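Local coordinates for protein mini spindles (Drosophila melanogaster, PDB 5VJC) that probably binds tubulin through its TOG domains and so promotes microtubule dynamics and formation of the mitotic spindle, at residues A[225-228]-A[229-233]; A[40-43]-A[44-47]; A[159-162]-A[163-166]. All coordinates share one frame; numbering follows the deposited sequence.

Contact 1: A[225-228]-A[229-233]; sequences SVRN and AALNC
The first turns of helix 224-241, one of the helices of this HEAT-repeat TOG domain, show how i to i+4 spacing lines up both backbone and side chains, with R227 and L231 as the side-chain pair. Four successive amides bond back to carbonyls one turn earlier: A229 N to S225 O (3.1 Å), A230 N to V226 O, L231 N to R227 O (3.0 Å) and N232 N to N228 O. The first is the most bent, with an N-H...O angle of 146°, and the last the straightest at 167°. Upstream, the D223 side chain accepts a hydrogen bond from S225 N, next to the helix start. On the side of helix 185-202, A229 meets L192 and D193, and V226 meets T189. R227 and L231 run side by side and point the same way; both touch helix 254-264, R227 at M259 and L231 at R263. R227 has CG anti to N (chi1 172°), and its chain bends at chi3, with NH2 hydrogen-bonded to OD1 of N224. Its aliphatic part therefore does the touching: R227 CG rests 4.0 Å from L231 CD1, while L231 CG sits 3.3 Å from R227 O.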
loop_
_atom_site.group_PDB
_atom_site.type_symbol
_atom_site.label_atom_id
_atom_site.label_comp_id
_atom_site.label_asym_id
_atom_site.label_seq_id
_atom_site.Cartn_x
_atom_site.Cartn_y
_atom_site.Cartn_z
ATOM N N SER A 225 -3.425 -18.279 -12.837
ATOM C CA SER A 225 -2.371 -17.390 -12.357
ATOM C C SER A 225 -2.362 -17.339 -10.835
ATOM O O SER A 225 -1.304 -17.241 -10.209
ATOM C CB SER A 225 -2.535 -15.987 -12.940
ATOM O OG SER A 225 -2.180 -15.980 -14.317
ATOM N N VAL A 226 -3.547 -17.419 -10.241
ATOM C CA VAL A 226 -3.657 -17.452 -8.796
ATOM C C VAL A 226 -3.087 -18.767 -8.261
ATOM O O VAL A 226 -2.340 -18.785 -7.276
ATOM C CB VAL A 226 -5.118 -17.284 -8.335
ATOM C CG1 VAL A 226 -5.201 -17.264 -6.826
ATOM C CG2 VAL A 226 -5.722 -15.987 -8.917
ATOM N N ARG A 227 -3.452 -19.871 -8.911
ATOM C CA ARG A 227 -2.933 -21.177 -8.516
ATOM C C ARG A 227 -1.400 -21.216 -8.554
ATOM O O ARG A 227 -0.773 -21.641 -7.585
ATOM C CB ARG A 227 -3.520 -22.286 -9.415
ATOM C CG ARG A 227 -2.888 -23.668 -9.202
ATOM C CD ARG A 227 -3.604 -24.771 -9.992
ATOM N NE ARG A 227 -3.802 -24.420 -11.401
ATOM C CZ ARG A 227 -2.883 -24.578 -12.349
ATOM N NH1 ARG A 227 -1.692 -25.076 -12.041
ATOM N NH2 ARG A 227 -3.153 -24.227 -13.605
ATOM N N ASN A 228 -0.804 -20.782 -9.668
ATOM C CA ASN A 228 0.656 -20.787 -9.801
ATOM C C ASN A 228 1.320 -19.873 -8.751
ATOM O O ASN A 228 2.399 -20.180 -8.251
ATOM C CB ASN A 228 1.095 -20.365 -11.219
ATOM C CG ASN A 228 0.612 -21.343 -12.314
ATOM O OD1 ASN A 228 0.332 -22.514 -12.045
ATOM N ND2 ASN A 228 0.514 -20.854 -13.549
ATOM N N ALA A 229 0.672 -18.768 -8.397
ATOM C CA ALA A 229 1.252 -17.861 -7.404
ATOM C C ALA A 229 1.195 -18.457 -5.997
ATOM O O ALA A 229 2.141 -18.316 -5.222
ATOM C CB ALA A 229 0.546 -16.506 -7.442
ATOM N N ALA A 230 0.097 -19.129 -5.665
ATOM C CA ALA A 230 -0.038 -19.708 -4.336
ATOM C C ALA A 230 0.951 -20.868 -4.159
ATOM O O ALA A 230 1.543 -21.035 -3.086
ATOM C CB ALA A 230 -1.460 -20.168 -4.093
ATOM N N LEU A 231 1.125 -21.652 -5.217
ATOM C CA LEU A 231 2.081 -22.759 -5.217
ATOM C C LEU A 231 3.502 -22.269 -4.981
ATOM O O LEU A 231 4.207 -22.802 -4.133
ATOM C CB LEU A 231 2.018 -23.526 -6.534
ATOM C CG LEU A 231 0.773 -24.389 -6.750
ATOM C CD1 LEU A 231 0.738 -24.929 -8.171
ATOM C CD2 LEU A 231 0.737 -25.512 -5.721
ATOM N N ASN A 232 3.922 -21.268 -5.750
ATOM C CA ASN A 232 5.252 -20.686 -5.576
ATOM C C ASN A 232 5.449 -20.185 -4.171
ATOM O O ASN A 232 6.547 -20.273 -3.615
ATOM C CB ASN A 232 5.491 -19.554 -6.567
ATOM C CG ASN A 232 5.758 -20.062 -7.955
ATOM O OD1 ASN A 232 6.209 -21.196 -8.130
ATOM N ND2 ASN A 232 5.486 -19.237 -8.954
ATOM N N CYS A 233 4.371 -19.692 -3.574
ATOM C CA CYS A 233 4.476 -19.129 -2.246
ATOM C C CYS A 233 4.632 -20.230 -1.194
ATOM O O CYS A 233 5.435 -20.097 -0.270
ATOM C CB CYS A 233 3.268 -18.245 -1.929
ATOM S SG CYS A 233 3.508 -17.323 -0.407
#

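Contact 2: A[40-43]-A[44-47]; sequences ELLR and DQMM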
loop_
_atom_site.group_PDB
_atom_site.type_symbol
_atom_site.label_atom_id
_atom_site.label_comp_id
_atom_site.label_asym_id
_atom_site.label_seq_id
_atom_site.Cartn_x
_atom_site.Cartn_y
_atom_site.Cartn_z
ATOM N N GLU A 40 -14.299 16.184 2.145
ATOM C CA GLU A 40 -14.530 17.412 2.924
ATOM C C GLU A 40 -13.655 17.481 4.165
ATOM O O GLU A 40 -13.106 18.535 4.489
ATOM C CB GLU A 40 -16.007 17.539 3.318
ATOM C CG GLU A 40 -16.914 17.820 2.121
ATOM C CD GLU A 40 -16.287 18.828 1.161
ATOM O OE1 GLU A 40 -15.977 19.959 1.611
ATOM O OE2 GLU A 40 -16.074 18.477 -0.029
ATOM N N LEU A 41 -13.517 16.361 4.862
ATOM C CA LEU A 41 -12.579 16.290 5.992
ATOM C C LEU A 41 -11.151 16.645 5.567
ATOM O O LEU A 41 -10.488 17.489 6.182
ATOM C CB LEU A 41 -12.605 14.891 6.612
ATOM C CG LEU A 41 -11.462 14.589 7.582
ATOM C CD1 LEU A 41 -11.618 15.456 8.833
ATOM C CD2 LEU A 41 -11.465 13.122 7.934
ATOM N N LEU A 42 -10.656 16.005 4.514
ATOM C CA LEU A 42 -9.282 16.274 4.079
ATOM C C LEU A 42 -9.097 17.751 3.671
ATOM O O LEU A 42 -8.062 18.370 3.961
ATOM C CB LEU A 42 -8.884 15.366 2.909
ATOM C CG LEU A 42 -7.449 15.544 2.423
ATOM C CD1 LEU A 42 -6.454 15.205 3.543
ATOM C CD2 LEU A 42 -7.192 14.663 1.185
ATOM N N ARG A 43 -10.074 18.299 2.965
ATOM C CA ARG A 43 -9.958 19.687 2.552
ATOM C C ARG A 43 -9.968 20.617 3.787
ATOM O O ARG A 43 -9.173 21.544 3.877
ATOM C CB ARG A 43 -11.075 20.062 1.574
ATOM C CG ARG A 43 -10.892 21.473 1.007
ATOM C CD ARG A 43 -11.970 21.884 -0.029
ATOM N NE ARG A 43 -11.583 23.174 -0.605
ATOM C CZ ARG A 43 -11.666 23.493 -1.897
ATOM N NH1 ARG A 43 -12.158 22.620 -2.777
ATOM N NH2 ARG A 43 -11.263 24.697 -2.305
ATOM N N ASP A 44 -10.854 20.337 4.738
ATOM C CA ASP A 44 -10.870 21.053 6.026
ATOM C C ASP A 44 -9.507 21.035 6.716
ATOM O O ASP A 44 -8.984 22.079 7.126
ATOM C CB ASP A 44 -11.921 20.439 6.952
ATOM C CG ASP A 44 -13.335 20.935 6.644
ATOM O OD1 ASP A 44 -13.487 21.699 5.669
ATOM O OD2 ASP A 44 -14.294 20.555 7.363
ATOM N N GLN A 45 -8.916 19.844 6.829
ATOM C CA GLN A 45 -7.626 19.692 7.494
ATOM C C GLN A 45 -6.510 20.403 6.754
ATOM O O GLN A 45 -5.600 20.938 7.379
ATOM C CB GLN A 45 -7.263 18.216 7.652
ATOM C CG GLN A 45 -8.118 17.485 8.683
ATOM C CD GLN A 45 -7.703 16.040 8.820
ATOM O OE1 GLN A 45 -7.348 15.388 7.825
ATOM N NE2 GLN A 45 -7.717 15.529 10.047
ATOM N N MET A 46 -6.563 20.403 5.425
ATOM C CA MET A 46 -5.523 21.102 4.667
ATOM C C MET A 46 -5.672 22.610 4.852
ATOM O O MET A 46 -4.675 23.336 4.936
ATOM C CB MET A 46 -5.583 20.757 3.184
ATOM C CG MET A 46 -4.993 19.389 2.832
ATOM S SD MET A 46 -5.133 19.174 1.062
ATOM C CE MET A 46 -4.382 17.534 0.881
ATOM N N MET A 47 -6.922 23.067 4.881
ATOM C CA MET A 47 -7.228 24.474 5.165
ATOM C C MET A 47 -6.571 24.884 6.475
ATOM O O MET A 47 -5.720 25.769 6.511
ATOM C CB MET A 47 -8.742 24.705 5.244
ATOM C CG MET A 47 -9.461 24.699 3.919
ATOM S SD MET A 47 -9.055 26.126 2.895
ATOM C CE MET A 47 -10.065 25.804 1.440
#
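Opposed first torsions set up the three side-chain pairs here: L42 and R43 (chi1 -178° and -174°), like L41, hold CG anti to the backbone N, whereas Q45, M46 and M47, one turn on, place CG beside the N and reach back along the helix. From there M46 runs extended and slants across L42, its terminal CE lying 4.0 Å from L42 CG and about equally near both leucine methyls. M47 instead bends at chi2 (-69°), which carries its methyl alongside the extended R43. There CE comes in at the edge of the guanidinium, in its plane, 3.7 Å from R43 NE. The L41 and Q45 side chains also meet at an angle, L41 CD1 lying 4.0 Å from Q45 CD; the amide oxygen OE1 has a weak hydrogen bond from K94 NZ. D44 N to E40 O and M47 N to R43 O, both 2.9 Å, are two of the four i to i+4 backbone bonds. L42 packs on L91 and L98 of helix 89-99, while R43 and M47 both touch I56 of helix 53-59. L42 and M46 pack against neighbouring helices and D44 lies exposed, the amphipathic pattern of a helix in an alpha-solenoid of HEAT repeats.

Contact 3: A[159-162]-A[163-166]; sequences VLRQ and VILV
V159 and V163 cross obliquely one helical turn apart, and they meet through a single methyl from each: V159 CG1 lies 4.1 Å from V163 CG2. In V163 this branch stands anti to the carbonyl carbon, on the side of the backbone N, and comes down over the previous turn, 3.3 Å from V159 O. That oxygen is gripped twice, by V163 N (2.9 Å) and by Q162 N. I164 is turned differently. Its CG1 sits between the backbone N and the carbonyl carbon (chi1 61°), the crowded position, and from there the chain folds back over the preceding turn, with CG1 3.5 Å from R161 O and CD1 3.8 Å from R161 CA. The other branch, CG2, approaches L160 O.

All this belongs to helix 150-166 in the interior of the HEAT-repeat TOG domain, where neighbouring helices bury both valines: V159 packs on L115 and V116 of helix 105-124, V163 on V138 of helix 131-142 and on F119. I164 touches V172 and Y202. With I164 cut back to an alanine here, R161 O would probably lose its apolar cover and a gap would be likely to open toward V172 and Y202. R161 NH2 forms a salt bridge with E194, and R161 makes a cation-pi contact with F197, while the Q162 amide donates through NE2 to V116 O.

The backbone spacing then changes. I164 N still reaches L160 O, four residues back, at 3.2 Å, but L165 N turns to Q162 O, three residues back, and V166 N likewise to V163 O. The L165 N-H comes from above the carbonyl plane of Q162, 57° out of it, while L165 CB lies 3.4 Å from the same oxygen.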
loop_
_atom_site.group_PDB
_atom_site.type_symbol
_atom_site.label_atom_id
_atom_site.label_comp_id
_atom_site.label_asym_id
_atom_site.label_seq_id
_atom_site.Cartn_x
_atom_site.Cartn_y
_atom_site.Cartn_z
ATOM N N VAL A 159 7.035 1.523 -4.276
ATOM C CA VAL A 159 6.608 2.279 -3.091
ATOM C C VAL A 159 6.389 1.339 -1.914
ATOM O O VAL A 159 6.852 1.601 -0.821
ATOM C CB VAL A 159 5.299 3.077 -3.385
ATOM C CG1 VAL A 159 4.733 3.751 -2.090
ATOM C CG2 VAL A 159 5.538 4.107 -4.487
ATOM N N LEU A 160 5.674 0.238 -2.128
ATOM C CA LEU A 160 5.414 -0.681 -1.024
ATOM C C LEU A 160 6.732 -1.172 -0.399
ATOM O O LEU A 160 6.863 -1.314 0.833
ATOM C CB LEU A 160 4.574 -1.870 -1.488
ATOM C CG LEU A 160 4.042 -2.776 -0.367
ATOM C CD1 LEU A 160 2.879 -2.126 0.401
ATOM C CD2 LEU A 160 3.618 -4.128 -0.901
ATOM N N ARG A 161 7.742 -1.362 -1.240
ATOM C CA ARG A 161 8.998 -1.904 -0.723
ATOM C C ARG A 161 9.879 -0.839 -0.095
ATOM O O ARG A 161 10.884 -1.161 0.537
ATOM C CB ARG A 161 9.724 -2.649 -1.830
ATOM C CG ARG A 161 8.993 -3.953 -2.141
ATOM C CD ARG A 161 9.588 -4.691 -3.330
ATOM N NE ARG A 161 8.749 -5.828 -3.685
ATOM C CZ ARG A 161 9.082 -6.753 -4.582
ATOM N NH1 ARG A 161 10.263 -6.694 -5.191
ATOM N NH2 ARG A 161 8.244 -7.755 -4.838
ATOM N N GLN A 162 9.461 0.417 -0.224
ATOM C CA GLN A 162 9.997 1.492 0.593
ATOM C C GLN A 162 9.235 1.635 1.912
ATOM O O GLN A 162 9.835 1.902 2.933
ATOM C CB GLN A 162 9.934 2.817 -0.152
ATOM C CG GLN A 162 10.829 2.891 -1.366
ATOM C CD GLN A 162 10.607 4.184 -2.079
ATOM O OE1 GLN A 162 9.483 4.468 -2.538
ATOM N NE2 GLN A 162 11.647 5.018 -2.127
ATOM N N VAL A 163 7.910 1.489 1.865
ATOM C CA VAL A 163 7.095 1.621 3.069
ATOM C C VAL A 163 7.565 0.680 4.175
ATOM O O VAL A 163 7.638 1.076 5.350
ATOM C CB VAL A 163 5.610 1.357 2.768
ATOM C CG1 VAL A 163 4.799 1.342 4.055
ATOM C CG2 VAL A 163 5.066 2.439 1.818
ATOM N N ILE A 164 7.909 -0.560 3.815
ATOM C CA ILE A 164 8.293 -1.536 4.822
ATOM C C ILE A 164 9.593 -1.155 5.520
ATOM O O ILE A 164 9.902 -1.710 6.550
ATOM C CB ILE A 164 8.472 -2.960 4.244
ATOM C CG1 ILE A 164 9.580 -2.963 3.186
ATOM C CG2 ILE A 164 7.171 -3.464 3.677
ATOM C CD1 ILE A 164 9.581 -4.204 2.304
ATOM N N LEU A 165 10.343 -0.206 4.966
ATOM C CA LEU A 165 11.560 0.255 5.625
ATOM C C LEU A 165 11.250 1.304 6.695
ATOM O O LEU A 165 12.080 1.560 7.560
ATOM C CB LEU A 165 12.539 0.823 4.597
ATOM C CG LEU A 165 12.879 -0.176 3.474
ATOM C CD1 LEU A 165 13.774 0.443 2.401
ATOM C CD2 LEU A 165 13.518 -1.423 4.069
ATOM N N VAL A 166 10.060 1.901 6.644
ATOM C CA VAL A 166 9.718 2.970 7.587
ATOM C C VAL A 166 8.401 2.727 8.330
ATOM O O VAL A 166 7.876 3.632 8.975
ATOM C CB VAL A 166 9.620 4.348 6.893
ATOM C CG1 VAL A 166 10.995 4.827 6.415
ATOM C CG2 VAL A 166 8.568 4.332 5.738
#

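Overall arrangement
All three contacts join residues one turn apart, each within one helix, a different one each time, yet each has its own place in the domain. Contact 3 is the buried one, its centre about 9 Å from that of the chain, and relies on branched aliphatic side chains packed among several helices. Contacts 1 and 2 lie on opposite sides of the chain's centre, their own centres 42 Å apart, and both are only partly buried. Each combines an apolar flank with polar residues: contact 1 pairs an arginine with a leucine and uses small alanines, while contact 2 uses unbranched methionines. Contacts 1 and 3 both touch helix 185-202, from separate helices; contact 2 instead meets helices 53-59 and 89-99.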